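Local atomic coordinates of putative phosphatase (DUF442) (Shewanella putrefaciens CN-32, PDB entry 3GXH), a protein that probably hydrolyses phosphate monoesters, as a putative bacterial member of the tyrosine and dual-specificity phosphatase superfamily. Residues V75-P80 with A139-W144; E83-F88 with S111-L116; S25-E30 with L101-A106; V41-N46 with D69-P74. One frame throughout, in Å; residues are numbered along the deposited sequence. Where two conformers were deposited one is given.

Interaction 1 (V75-P80 with A139-W144); sequences VDWQNP and AIYPKW
The indole of Trp144 is held between Trp77 and Pro80 and also donates its N-H to the backbone of the loop that covers it. Pro80 lays CG over the five-membered ring of Trp144, 3.7 Å from the centroid and close to the ring normal, a CH-pi contact. On the opposite indole face comes the six-membered ring of Trp77, its CZ3 3.7 Å from Trp144 CE2; the planes meet obliquely, at 33°. Trp144 NE1 then reaches Trp77 O at 2.9 Å, on a lone pair in the carbonyl plane, although the bond is bent and the oxygen lies somewhat out of the indole plane.

Trp77 has CG opposite its backbone nitrogen (chi1 -179°), which swings the indole back over the helix start. There CZ2 meets Tyr141, 3.9 Å from CE2, above the middle of the phenol ring, in a T-shaped pair with planes at 77°. One residue before Trp144, Lys143 bends at its second and fourth torsions and brings NZ to Gln78 O at 2.8 Å, in the carbonyl plane.

The loop 75-80 is thus pinned to the first turn of helix 142-154. Arg109 NE also hydrogen-bonds Val75 O, and the Trp77 side chain lies about 4 Å from a bound sulfate, so the loop probably borders the phosphate pocket. Because both acceptors are main-chain carbonyls of consecutive residues, the polar bonds fix the course of the loop backbone, while the aromatic cluster sets the orientation of its tryptophan.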
loop_
_atom_site.group_PDB
_atom_site.type_symbol
_atom_site.label_atom_id
_atom_site.label_comp_id
_atom_site.label_asym_id
_atom_site.label_seq_id
_atom_site.Cartn_x
_atom_site.Cartn_y
_atom_site.Cartn_z
ATOM N N VAL A 75 -6.281 8.232 -2.367
ATOM C CA VAL A 75 -5.223 9.236 -2.535
ATOM C C VAL A 75 -5.341 9.747 -3.963
ATOM O O VAL A 75 -5.316 8.984 -4.941
ATOM C CB VAL A 75 -3.839 8.625 -2.317
ATOM C CG1 VAL A 75 -2.719 9.649 -2.602
ATOM C CG2 VAL A 75 -3.730 8.101 -0.894
ATOM N N ASP A 76 -5.472 11.079 -4.073
ATOM C CA ASP A 76 -5.526 11.728 -5.355
ATOM C C ASP A 76 -4.132 11.775 -5.946
ATOM O O ASP A 76 -3.206 12.265 -5.321
ATOM C CB ASP A 76 -6.059 13.171 -5.176
ATOM C CG ASP A 76 -6.128 13.912 -6.501
ATOM O OD1 ASP A 76 -7.003 13.592 -7.290
ATOM O OD2 ASP A 76 -5.297 14.791 -6.752
ATOM N N TRP A 77 -3.986 11.300 -7.175
ATOM C CA TRP A 77 -2.671 11.286 -7.837
ATOM C C TRP A 77 -2.078 12.655 -8.033
ATOM O O TRP A 77 -0.870 12.834 -7.822
ATOM C CB TRP A 77 -2.764 10.586 -9.212
ATOM C CG TRP A 77 -1.437 10.534 -9.879
ATOM C CD1 TRP A 77 -1.051 11.241 -10.971
ATOM C CD2 TRP A 77 -0.312 9.758 -9.494
ATOM N NE1 TRP A 77 0.255 10.973 -11.272
ATOM C CE2 TRP A 77 0.738 10.073 -10.363
ATOM C CE3 TRP A 77 -0.071 8.851 -8.441
ATOM C CZ2 TRP A 77 1.986 9.459 -10.270
ATOM C CZ3 TRP A 77 1.148 8.257 -8.361
ATOM C CH2 TRP A 77 2.160 8.559 -9.246
ATOM N N GLN A 78 -2.885 13.636 -8.438
ATOM C CA GLN A 78 -2.384 14.978 -8.742
ATOM C C GLN A 78 -2.183 15.836 -7.486
ATOM O O GLN A 78 -1.581 16.922 -7.538
ATOM C CB GLN A 78 -3.350 15.676 -9.708
ATOM C CG GLN A 78 -2.773 16.925 -10.379
ATOM C CD GLN A 78 -3.782 17.616 -11.289
ATOM O OE1 GLN A 78 -4.961 17.268 -11.291
ATOM N NE2 GLN A 78 -3.323 18.600 -12.058
ATOM N N ASN A 79 -2.712 15.417 -6.351
ATOM C CA ASN A 79 -2.520 16.210 -5.142
ATOM C C ASN A 79 -2.544 15.345 -3.927
ATOM O O ASN A 79 -3.466 15.391 -3.136
ATOM C CB ASN A 79 -3.596 17.296 -5.035
ATOM C CG ASN A 79 -3.398 18.196 -3.776
ATOM O OD1 ASN A 79 -2.261 18.417 -3.357
ATOM N ND2 ASN A 79 -4.500 18.650 -3.156
ATOM N N PRO A 80 -1.556 14.459 -3.784
ATOM C CA PRO A 80 -1.461 13.679 -2.587
ATOM C C PRO A 80 -1.175 14.541 -1.359
ATOM O O PRO A 80 -0.409 15.506 -1.441
ATOM C CB PRO A 80 -0.326 12.731 -2.881
ATOM C CG PRO A 80 0.585 13.504 -3.796
ATOM C CD PRO A 80 -0.408 14.232 -4.677
ATOM N N ALA A 139 11.137 11.780 -10.135
ATOM C CA ALA A 139 11.462 13.133 -10.622
ATOM C C ALA A 139 10.388 13.725 -11.556
ATOM O O ALA A 139 10.178 14.946 -11.601
ATOM C CB ALA A 139 12.819 13.129 -11.324
ATOM N N ILE A 140 9.697 12.851 -12.275
ATOM C CA ILE A 140 8.619 13.261 -13.169
ATOM C C ILE A 140 7.463 13.956 -12.430
ATOM O O ILE A 140 6.717 14.725 -13.039
ATOM C CB ILE A 140 8.095 12.018 -13.951
ATOM C CG1 ILE A 140 9.235 11.433 -14.773
ATOM C CG2 ILE A 140 6.919 12.340 -14.884
ATOM C CD1 ILE A 140 8.827 10.182 -15.592
ATOM N N TYR A 141 7.344 13.715 -11.119
ATOM C CA TYR A 141 6.124 14.001 -10.367
ATOM C C TYR A 141 6.481 14.889 -9.148
ATOM O O TYR A 141 6.562 14.395 -8.012
ATOM C CB TYR A 141 5.407 12.696 -9.953
ATOM C CG TYR A 141 4.956 11.883 -11.155
ATOM C CD1 TYR A 141 3.987 12.381 -12.029
ATOM C CD2 TYR A 141 5.522 10.671 -11.445
ATOM C CE1 TYR A 141 3.574 11.624 -13.146
ATOM C CE2 TYR A 141 5.120 9.912 -12.576
ATOM C CZ TYR A 141 4.161 10.424 -13.402
ATOM O OH TYR A 141 3.749 9.702 -14.530
ATOM N N PRO A 142 6.675 16.180 -9.367
ATOM C CA PRO A 142 7.147 17.024 -8.267
ATOM C C PRO A 142 6.215 17.088 -7.078
ATOM O O PRO A 142 6.694 17.370 -5.958
ATOM C CB PRO A 142 7.273 18.436 -8.909
ATOM C CG PRO A 142 6.588 18.354 -10.226
ATOM C CD PRO A 142 6.609 16.911 -10.651
ATOM N N LYS A 143 4.910 16.883 -7.261
ATOM C CA LYS A 143 4.008 16.915 -6.111
ATOM C C LYS A 143 4.317 15.740 -5.192
ATOM O O LYS A 143 4.244 15.854 -3.964
ATOM C CB LYS A 143 2.559 16.871 -6.512
ATOM C CG LYS A 143 2.168 17.951 -7.509
ATOM C CD LYS A 143 1.296 19.013 -6.926
ATOM C CE LYS A 143 0.587 19.799 -8.052
ATOM N NZ LYS A 143 -0.256 18.966 -8.990
ATOM N N TRP A 144 4.609 14.595 -5.799
ATOM C CA TRP A 144 5.045 13.408 -5.048
ATOM C C TRP A 144 6.403 13.620 -4.396
ATOM O O TRP A 144 6.606 13.278 -3.252
ATOM C CB TRP A 144 4.984 12.123 -5.900
ATOM C CG TRP A 144 3.560 11.664 -6.021
ATOM C CD1 TRP A 144 2.667 12.029 -6.952
ATOM C CD2 TRP A 144 2.895 10.748 -5.139
ATOM N NE1 TRP A 144 1.434 11.448 -6.672
ATOM C CE2 TRP A 144 1.568 10.643 -5.569
ATOM C CE3 TRP A 144 3.286 10.068 -3.998
ATOM C CZ2 TRP A 144 0.634 9.835 -4.926
ATOM C CZ3 TRP A 144 2.338 9.247 -3.357
ATOM C CH2 TRP A 144 1.023 9.195 -3.783
#

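Interaction 2 (E83-F88 with S111-L116); sequences EDVEAF and SAFAYL
Val85 and Phe88 of helix 82-94 pack against Phe113 of helix 108-120 in a buried contact, made mainly by apolar side chains, near the middle of the domain. The axes of the two short segments approach to 10.4 Å and cross at -68°; Phe113 makes most of the contact. Phe113 extends from its helix toward the opposing turn. Val85 sets its CG2 branch over one face of that ring, 3.6 Å from Phe113 CZ and displaced toward the rim, a CH-pi contact. The other branch, sent away from the backbone nitrogen (chi1 178°), touches Leu116: Val85 CG1 is 4.0 Å from Leu116 CD1.

The side chains of Phe88 and Phe113 run antiparallel past one another. Phe88 CB comes 3.8 Å from Phe113 CD2, at the ring edge, and the two rings are turned 50° apart without stacking. Phe88 CE2 runs on to the main chain, 3.5 Å from Phe113 O. Asp84 contributes its CB, in the plane of the Phe113 ring; its carboxylate turns instead to Lys81 N.

Beyond the pair, helix 142-154 closes in with Trp144 on Phe113 and Leu147 on Val85, while Phe88 reaches Val102 and Ile45 of the sheet.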
loop_
_atom_site.group_PDB
_atom_site.type_symbol
_atom_site.label_atom_id
_atom_site.label_comp_id
_atom_site.label_asym_id
_atom_site.label_seq_id
_atom_site.Cartn_x
_atom_site.Cartn_y
_atom_site.Cartn_z
ATOM N N GLU A 83 -2.023 14.737 4.978
ATOM C CA GLU A 83 -3.098 14.172 5.746
ATOM C C GLU A 83 -3.434 12.730 5.322
ATOM O O GLU A 83 -3.865 11.906 6.136
ATOM C CB GLU A 83 -4.317 15.086 5.627
ATOM C CG GLU A 83 -5.675 14.515 5.862
ATOM C CD GLU A 83 -6.754 15.563 5.549
ATOM O OE1 GLU A 83 -7.053 16.362 6.453
ATOM O OE2 GLU A 83 -7.250 15.615 4.394
ATOM N N ASP A 84 -3.261 12.440 4.036
ATOM C CA ASP A 84 -3.486 11.067 3.544
ATOM C C ASP A 84 -2.446 10.109 4.137
ATOM O O ASP A 84 -2.735 9.002 4.564
ATOM C CB ASP A 84 -3.407 10.945 2.021
ATOM C CG ASP A 84 -4.389 11.856 1.277
ATOM O OD1 ASP A 84 -5.529 12.066 1.798
ATOM O OD2 ASP A 84 -4.024 12.298 0.139
ATOM N N VAL A 85 -1.201 10.562 4.107
ATOM C CA VAL A 85 -0.105 9.783 4.686
ATOM C C VAL A 85 -0.338 9.540 6.174
ATOM O O VAL A 85 -0.224 8.408 6.664
ATOM C CB VAL A 85 1.255 10.436 4.409
ATOM C CG1 VAL A 85 2.409 9.630 5.080
ATOM C CG2 VAL A 85 1.494 10.561 2.901
ATOM N N GLU A 86 -0.705 10.588 6.894
ATOM C CA GLU A 86 -1.009 10.482 8.325
ATOM C C GLU A 86 -2.172 9.536 8.620
ATOM O O GLU A 86 -2.124 8.767 9.557
ATOM C CB GLU A 86 -1.313 11.857 8.913
ATOM C CG GLU A 86 -0.100 12.764 8.976
ATOM C CD GLU A 86 0.927 12.318 9.999
ATOM O OE1 GLU A 86 0.543 11.644 10.986
ATOM O OE2 GLU A 86 2.122 12.654 9.809
ATOM N N ALA A 87 -3.197 9.580 7.774
ATOM C CA ALA A 87 -4.300 8.681 7.925
ATOM C C ALA A 87 -3.845 7.217 7.747
ATOM O O ALA A 87 -4.256 6.300 8.462
ATOM C CB ALA A 87 -5.469 9.070 6.909
ATOM N N PHE A 88 -2.980 6.991 6.768
ATOM C CA PHE A 88 -2.376 5.663 6.620
ATOM C C PHE A 88 -1.574 5.251 7.841
ATOM O O PHE A 88 -1.668 4.136 8.316
ATOM C CB PHE A 88 -1.507 5.647 5.341
ATOM C CG PHE A 88 -0.705 4.410 5.159
ATOM C CD1 PHE A 88 -1.326 3.186 4.964
ATOM C CD2 PHE A 88 0.693 4.463 5.101
ATOM C CE1 PHE A 88 -0.564 2.009 4.827
ATOM C CE2 PHE A 88 1.459 3.291 4.949
ATOM C CZ PHE A 88 0.829 2.076 4.811
ATOM N N SER A 111 3.620 1.884 -2.690
ATOM C CA SER A 111 5.055 1.723 -2.377
ATOM C C SER A 111 5.639 3.025 -1.782
ATOM O O SER A 111 6.496 2.944 -0.892
ATOM C CB SER A 111 5.853 1.254 -3.586
ATOM O OG SER A 111 5.896 2.227 -4.632
ATOM N N ALA A 112 5.142 4.176 -2.227
ATOM C CA ALA A 112 5.570 5.475 -1.669
ATOM C C ALA A 112 5.136 5.580 -0.202
ATOM O O ALA A 112 5.894 5.984 0.657
ATOM C CB ALA A 112 5.046 6.644 -2.516
ATOM N N PHE A 113 3.892 5.206 0.068
ATOM C CA PHE A 113 3.365 5.267 1.433
ATOM C C PHE A 113 4.068 4.238 2.321
ATOM O O PHE A 113 4.369 4.512 3.483
ATOM C CB PHE A 113 1.834 5.057 1.475
ATOM C CG PHE A 113 1.018 6.308 1.227
ATOM C CD1 PHE A 113 1.381 7.251 0.271
ATOM C CD2 PHE A 113 -0.171 6.497 1.905
ATOM C CE1 PHE A 113 0.601 8.376 0.031
ATOM C CE2 PHE A 113 -0.909 7.624 1.657
ATOM C CZ PHE A 113 -0.551 8.540 0.738
ATOM N N ALA A 114 4.367 3.054 1.776
ATOM C CA ALA A 114 5.117 2.068 2.545
ATOM C C ALA A 114 6.516 2.593 2.888
ATOM O O ALA A 114 6.998 2.417 4.022
ATOM C CB ALA A 114 5.232 0.731 1.793
ATOM N N TYR A 115 7.183 3.235 1.955
ATOM C CA TYR A 115 8.487 3.835 2.221
ATOM C C TYR A 115 8.387 4.840 3.364
ATOM O O TYR A 115 9.193 4.806 4.301
ATOM C CB TYR A 115 8.996 4.521 0.961
ATOM C CG TYR A 115 10.184 5.394 1.223
ATOM C CD1 TYR A 115 11.408 4.822 1.523
ATOM C CD2 TYR A 115 10.069 6.789 1.254
ATOM C CE1 TYR A 115 12.512 5.609 1.809
ATOM C CE2 TYR A 115 11.174 7.594 1.530
ATOM C CZ TYR A 115 12.375 7.002 1.808
ATOM O OH TYR A 115 13.486 7.821 2.085
ATOM N N LEU A 116 7.375 5.727 3.317
ATOM C CA LEU A 116 7.277 6.724 4.345
ATOM C C LEU A 116 6.994 6.101 5.705
ATOM O O LEU A 116 7.497 6.597 6.742
ATOM C CB LEU A 116 6.207 7.756 3.994
ATOM C CG LEU A 116 6.649 8.687 2.859
ATOM C CD1 LEU A 116 5.472 9.575 2.456
ATOM C CD2 LEU A 116 7.881 9.558 3.203
#

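Interaction 3 (S25-E30 with L101-A106); sequences SGLPNE and LVHCLA. With SO4 (sulfate ion), chain D; EDO (1,2-ethanediol), chain G.
Ser25 joins the end of strand 100-103 through both of its main-chain polar atoms: its N donates to Val102 O at 3.1 Å, and Cys104 N donates to Ser25 O, also at 3.1 Å. Two residues on, Leu27 N binds Leu105 O at 3.0 Å, approaching from above the carbonyl plane. Pro28 places CD over the centre of the His103 ring, 3.9 Å from the centroid. Leu27 CD1 comes 3.5 Å from His103 CE1, and Leu27 CB rests on Leu105 CD1.

The second shell fixes these groups. His103 ND1 donates almost straight (175°) to Cys104 O at 2.9 Å, in the ring plane, while NE2 binds Glu59, which sets the imidazole's rotation. Ser25 OG donates to Gly26 O, a local bond that fixes the hydroxyl's direction.

Leu105 N points at the sulfate, 2.8 Å from O3, and Ala106 N adds a weak bond to O1 and a longer one to O3; Tyr108 N and Arg109 N grip the same anion. Cys104 SG is 3.3 Å from sulfate O4. This cradle resembles the HCX5R P-loop of the tyrosine phosphatases, but with four residues, not five, between Cys104 and Arg109, the sulfate probably standing where phosphate would bind.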
loop_
_atom_site.group_PDB
_atom_site.type_symbol
_atom_site.label_atom_id
_atom_site.label_comp_id
_atom_site.label_asym_id
_atom_site.label_seq_id
_atom_site.Cartn_x
_atom_site.Cartn_y
_atom_site.Cartn_z
ATOM N N SER A 25 1.068 -3.555 -3.206
ATOM C CA SER A 25 0.760 -4.058 -4.536
ATOM C C SER A 25 -0.069 -3.124 -5.353
ATOM O O SER A 25 -0.546 -2.084 -4.890
ATOM C CB SER A 25 0.047 -5.410 -4.455
ATOM O OG SER A 25 -1.319 -5.336 -4.068
ATOM N N GLY A 26 -0.263 -3.544 -6.590
ATOM C CA GLY A 26 -1.328 -3.045 -7.409
ATOM C C GLY A 26 -2.637 -3.735 -7.122
ATOM O O GLY A 26 -2.863 -4.315 -6.067
ATOM N N LEU A 27 -3.593 -3.657 -8.072
ATOM C CA LEU A 27 -4.975 -3.996 -7.733
ATOM C C LEU A 27 -5.238 -5.486 -7.799
ATOM O O LEU A 27 -5.185 -6.053 -8.890
ATOM C CB LEU A 27 -5.918 -3.277 -8.710
ATOM C CG LEU A 27 -7.431 -3.488 -8.499
ATOM C CD1 LEU A 27 -7.840 -3.077 -7.123
ATOM C CD2 LEU A 27 -8.181 -2.692 -9.565
ATOM N N PRO A 28 -5.549 -6.135 -6.685
ATOM C CA PRO A 28 -5.950 -7.545 -6.769
ATOM C C PRO A 28 -7.272 -7.717 -7.475
ATOM O O PRO A 28 -8.138 -6.868 -7.280
ATOM C CB PRO A 28 -6.033 -8.011 -5.285
ATOM C CG PRO A 28 -5.213 -6.949 -4.566
ATOM C CD PRO A 28 -5.552 -5.691 -5.291
ATOM N N ASN A 29 -7.447 -8.733 -8.310
ATOM C CA ASN A 29 -8.767 -9.087 -8.771
ATOM C C ASN A 29 -9.489 -9.849 -7.669
ATOM O O ASN A 29 -8.960 -10.105 -6.591
ATOM C CB ASN A 29 -8.682 -9.855 -10.093
ATOM C CG ASN A 29 -8.014 -11.173 -9.986
ATOM O OD1 ASN A 29 -8.069 -11.868 -8.973
ATOM N ND2 ASN A 29 -7.368 -11.558 -11.080
ATOM N N GLU A 30 -10.757 -10.175 -7.879
ATOM C CA GLU A 30 -11.575 -10.745 -6.852
ATOM C C GLU A 30 -10.998 -12.024 -6.298
ATOM O O GLU A 30 -10.856 -12.201 -5.072
ATOM C CB GLU A 30 -13.022 -10.965 -7.335
ATOM C CG GLU A 30 -13.914 -11.593 -6.270
ATOM C CD GLU A 30 -15.394 -11.601 -6.631
ATOM O OE1 GLU A 30 -15.815 -10.929 -7.613
ATOM O OE2 GLU A 30 -16.162 -12.299 -5.917
ATOM N N LEU A 101 -1.855 -5.630 3.693
ATOM C CA LEU A 101 -1.579 -5.219 2.314
ATOM C C LEU A 101 -2.002 -3.784 2.119
ATOM O O LEU A 101 -3.171 -3.467 2.453
ATOM C CB LEU A 101 -2.388 -6.082 1.327
ATOM C CG LEU A 101 -2.361 -5.591 -0.119
ATOM C CD1 LEU A 101 -0.938 -5.674 -0.718
ATOM C CD2 LEU A 101 -3.319 -6.335 -1.029
ATOM N N VAL A 102 -1.112 -2.933 1.633
ATOM C CA VAL A 102 -1.522 -1.612 1.159
ATOM C C VAL A 102 -1.408 -1.653 -0.360
ATOM O O VAL A 102 -0.375 -2.107 -0.887
ATOM C CB VAL A 102 -0.750 -0.474 1.808
ATOM C CG1 VAL A 102 0.793 -0.600 1.616
ATOM C CG2 VAL A 102 -1.262 0.901 1.386
ATOM N N HIS A 103 -2.438 -1.214 -1.062
ATOM C CA HIS A 103 -2.416 -1.282 -2.522
ATOM C C HIS A 103 -3.071 -0.128 -3.195
ATOM O O HIS A 103 -3.819 0.643 -2.604
ATOM C CB HIS A 103 -3.071 -2.594 -2.992
ATOM C CG HIS A 103 -4.564 -2.527 -3.065
ATOM N ND1 HIS A 103 -5.209 -2.050 -4.202
ATOM C CD2 HIS A 103 -5.537 -2.877 -2.193
ATOM C CE1 HIS A 103 -6.522 -2.101 -3.988
ATOM N NE2 HIS A 103 -6.748 -2.571 -2.779
ATOM N N CYS A 104 -2.838 -0.077 -4.495
ATOM C CA CYS A 104 -3.536 0.841 -5.360
ATOM C C CYS A 104 -3.721 0.114 -6.708
ATOM O O CYS A 104 -4.080 -1.087 -6.671
ATOM C CB CYS A 104 -2.800 2.186 -5.471
ATOM S SG CYS A 104 -1.018 1.932 -5.674
ATOM N N LEU A 105 -3.525 0.756 -7.852
ATOM C CA LEU A 105 -3.685 0.043 -9.122
ATOM C C LEU A 105 -2.393 -0.602 -9.567
ATOM O O LEU A 105 -2.396 -1.743 -9.985
ATOM C CB LEU A 105 -4.200 0.972 -10.219
ATOM C CG LEU A 105 -4.393 0.370 -11.612
ATOM C CD1 LEU A 105 -5.286 -0.834 -11.571
ATOM C CD2 LEU A 105 -4.882 1.421 -12.601
ATOM N N ALA A 106 -1.300 0.151 -9.479
ATOM C CA ALA A 106 -0.002 -0.296 -9.939
ATOM C C ALA A 106 1.187 -0.132 -8.977
ATOM O O ALA A 106 2.340 -0.183 -9.377
ATOM C CB ALA A 106 0.308 0.347 -11.326
HETATM S S SO4 D . -1.003 3.810 -8.898
HETATM O O1 SO4 D . 0.014 2.818 -9.063
HETATM O O2 SO4 D . -1.097 4.679 -10.070
HETATM O O3 SO4 D . -2.294 3.163 -8.701
HETATM O O4 SO4 D . -0.728 4.573 -7.665
HETATM C C1 EDO G . -6.604 -5.408 -11.797
HETATM O O1 EDO G . -6.952 -6.371 -11.048
HETATM C C2 EDO G . -5.135 -5.568 -12.232
HETATM O O2 EDO G . -4.822 -4.501 -13.102
#

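Interaction 4 (V41-N46 with D69-P74); sequences VDVVIN and DYVYIP
With CG opposite the backbone nitrogen in both (chi1 179° and -179°), Asn46 and Tyr70, already on one face of the sheet by register, turn along it until amide and phenol meet. Tyr70 is paired with Val44, so its ring leans forward by two residues to reach Asn46. ND2 of Asn46 donates to Tyr70 OH at 2.9 Å, nearly straight (173°), with the oxygen in the amide plane. The same ND2 lies 3.9 Å from Tyr72 CD1, and Asn46 OD1 accepts from Met48 N, so the amide is held from both ends.

Beneath the side chains the strands run parallel in regular register. Val44 N donates to Asp69 O (2.8 Å) and Val44 O accepts from Val71 N (2.9 Å); Asn46 repeats the pattern with Val71 O and Ile73 N.

On the reverse face Val71 sits between two partners: CG2 is 4.0 Å from Val43 CG1, and CB is 4.0 Å from Ile45 CG1. Helix 82-94 packs on this side, against Ile45, Val71 and Ile73, whereas helix 59-65 lies over Val44, Asn46 and Tyr70. Strands 43-46 and 69-72, linked through helix 59-65, form a beta-alpha-beta crossover at the edge of the phosphatase sheet.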
loop_
_atom_site.group_PDB
_atom_site.type_symbol
_atom_site.label_atom_id
_atom_site.label_comp_id
_atom_site.label_asym_id
_atom_site.label_seq_id
_atom_site.Cartn_x
_atom_site.Cartn_y
_atom_site.Cartn_z
ATOM N N VAL A 41 -2.906 -12.646 5.127
ATOM C CA VAL A 41 -3.161 -11.229 5.204
ATOM C C VAL A 41 -4.440 -10.979 6.031
ATOM O O VAL A 41 -5.462 -11.657 5.841
ATOM C CB VAL A 41 -3.272 -10.554 3.817
ATOM C CG1 VAL A 41 -3.644 -9.048 3.929
ATOM C CG2 VAL A 41 -1.935 -10.750 3.069
ATOM N N ASP A 42 -4.399 -10.000 6.956
ATOM C CA ASP A 42 -5.504 -9.695 7.852
ATOM C C ASP A 42 -6.281 -8.439 7.428
ATOM O O ASP A 42 -7.471 -8.352 7.697
ATOM C CB ASP A 42 -4.961 -9.440 9.263
ATOM C CG ASP A 42 -4.285 -10.626 9.874
ATOM O OD1 ASP A 42 -4.906 -11.708 9.934
ATOM O OD2 ASP A 42 -3.095 -10.517 10.316
ATOM N N VAL A 43 -5.579 -7.453 6.859
ATOM C CA VAL A 43 -6.169 -6.146 6.600
ATOM C C VAL A 43 -5.726 -5.712 5.213
ATOM O O VAL A 43 -4.548 -5.867 4.840
ATOM C CB VAL A 43 -5.617 -5.133 7.593
ATOM C CG1 VAL A 43 -6.322 -3.758 7.400
ATOM C CG2 VAL A 43 -5.654 -5.622 9.065
ATOM N N VAL A 44 -6.659 -5.138 4.442
ATOM C CA VAL A 44 -6.340 -4.532 3.182
ATOM C C VAL A 44 -6.602 -3.037 3.273
ATOM O O VAL A 44 -7.732 -2.660 3.659
ATOM C CB VAL A 44 -7.197 -5.114 2.041
ATOM C CG1 VAL A 44 -6.927 -4.349 0.730
ATOM C CG2 VAL A 44 -6.889 -6.607 1.845
ATOM N N ILE A 45 -5.595 -2.225 2.980
ATOM C CA ILE A 45 -5.663 -0.769 2.960
ATOM C C ILE A 45 -5.586 -0.347 1.510
ATOM O O ILE A 45 -4.590 -0.568 0.848
ATOM C CB ILE A 45 -4.578 -0.094 3.826
ATOM C CG1 ILE A 45 -4.633 -0.643 5.258
ATOM C CG2 ILE A 45 -4.749 1.429 3.735
ATOM C CD1 ILE A 45 -3.534 -0.077 6.132
ATOM N N ASN A 46 -6.682 0.228 1.009
ATOM C CA ASN A 46 -6.850 0.592 -0.401
ATOM C C ASN A 46 -6.695 2.078 -0.543
ATOM O O ASN A 46 -7.434 2.862 0.056
ATOM C CB ASN A 46 -8.244 0.186 -0.849
ATOM C CG ASN A 46 -8.541 0.533 -2.280
ATOM O OD1 ASN A 46 -7.622 0.852 -3.085
ATOM N ND2 ASN A 46 -9.847 0.530 -2.595
ATOM N N ASP A 69 -10.155 -7.424 7.040
ATOM C CA ASP A 69 -10.608 -6.095 7.403
ATOM C C ASP A 69 -10.247 -5.151 6.255
ATOM O O ASP A 69 -9.261 -5.378 5.550
ATOM C CB ASP A 69 -9.890 -5.610 8.678
ATOM C CG ASP A 69 -10.280 -6.358 9.905
ATOM O OD1 ASP A 69 -11.384 -6.907 9.962
ATOM O OD2 ASP A 69 -9.445 -6.344 10.837
ATOM N N TYR A 70 -11.068 -4.123 6.041
ATOM C CA TYR A 70 -10.941 -3.209 4.935
ATOM C C TYR A 70 -10.814 -1.771 5.429
ATOM O O TYR A 70 -11.627 -1.321 6.230
ATOM C CB TYR A 70 -12.183 -3.334 4.037
ATOM C CG TYR A 70 -12.144 -2.429 2.836
ATOM C CD1 TYR A 70 -11.167 -2.624 1.873
ATOM C CD2 TYR A 70 -13.039 -1.378 2.671
ATOM C CE1 TYR A 70 -11.084 -1.827 0.747
ATOM C CE2 TYR A 70 -12.963 -0.583 1.529
ATOM C CZ TYR A 70 -12.018 -0.832 0.552
ATOM O OH TYR A 70 -11.903 -0.019 -0.578
ATOM N N VAL A 71 -9.802 -1.065 4.956
ATOM C CA VAL A 71 -9.580 0.364 5.199
ATOM C C VAL A 71 -9.460 1.074 3.866
ATOM O O VAL A 71 -8.629 0.647 3.009
ATOM C CB VAL A 71 -8.337 0.602 6.080
ATOM C CG1 VAL A 71 -8.231 2.084 6.430
ATOM C CG2 VAL A 71 -8.326 -0.293 7.317
ATOM N N TYR A 72 -10.216 2.158 3.663
ATOM C CA TYR A 72 -10.227 2.904 2.425
ATOM C C TYR A 72 -9.721 4.314 2.691
ATOM O O TYR A 72 -10.340 5.083 3.402
ATOM C CB TYR A 72 -11.660 2.956 1.882
ATOM C CG TYR A 72 -11.865 3.782 0.650
ATOM C CD1 TYR A 72 -11.107 3.524 -0.514
ATOM C CD2 TYR A 72 -12.775 4.787 0.613
ATOM C CE1 TYR A 72 -11.357 4.221 -1.647
ATOM C CE2 TYR A 72 -12.987 5.540 -0.549
ATOM C CZ TYR A 72 -12.270 5.240 -1.675
ATOM O OH TYR A 72 -12.489 5.988 -2.844
ATOM N N ILE A 73 -8.566 4.636 2.116
ATOM C CA ILE A 73 -7.900 5.929 2.215
ATOM C C ILE A 73 -7.551 6.374 0.798
ATOM O O ILE A 73 -6.400 6.210 0.359
ATOM C CB ILE A 73 -6.670 5.867 3.170
ATOM C CG1 ILE A 73 -7.055 5.359 4.541
ATOM C CG2 ILE A 73 -5.983 7.262 3.277
ATOM C CD1 ILE A 73 -5.908 5.061 5.475
ATOM N N PRO A 74 -8.514 6.929 0.059
ATOM C CA PRO A 74 -8.209 7.214 -1.336
ATOM C C PRO A 74 -7.236 8.359 -1.462
ATOM O O PRO A 74 -7.386 9.383 -0.796
ATOM C CB PRO A 74 -9.579 7.623 -1.900
ATOM C CG PRO A 74 -10.369 8.117 -0.720
ATOM C CD PRO A 74 -9.930 7.194 0.396
#

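Overall arrangement
From the N terminus, segment 25-30 opens interaction 3, which closes only when strand 100-103 runs into the sulfate-binding loop. Interaction 4 is nested within that span, bringing strand 69-72 beside 43-46, whose other edge binds strand 100-103. The chain passes directly from 69-74 into 75-80, opening interaction 1, and then into helix 82-94, opening interaction 2. Both cross interaction 3: segment 111-116 closes interaction 2 after the sulfate-binding loop, and 139-144 closes interaction 1, with interaction 2 nested inside it. Interactions 3 and 4 each join neighbouring parts of the sheet; interaction 2 joins helices 82-94 and 108-120 against it, and interaction 1 ties the C-terminal helix to the loop between strand 69-72 and helix 82-94.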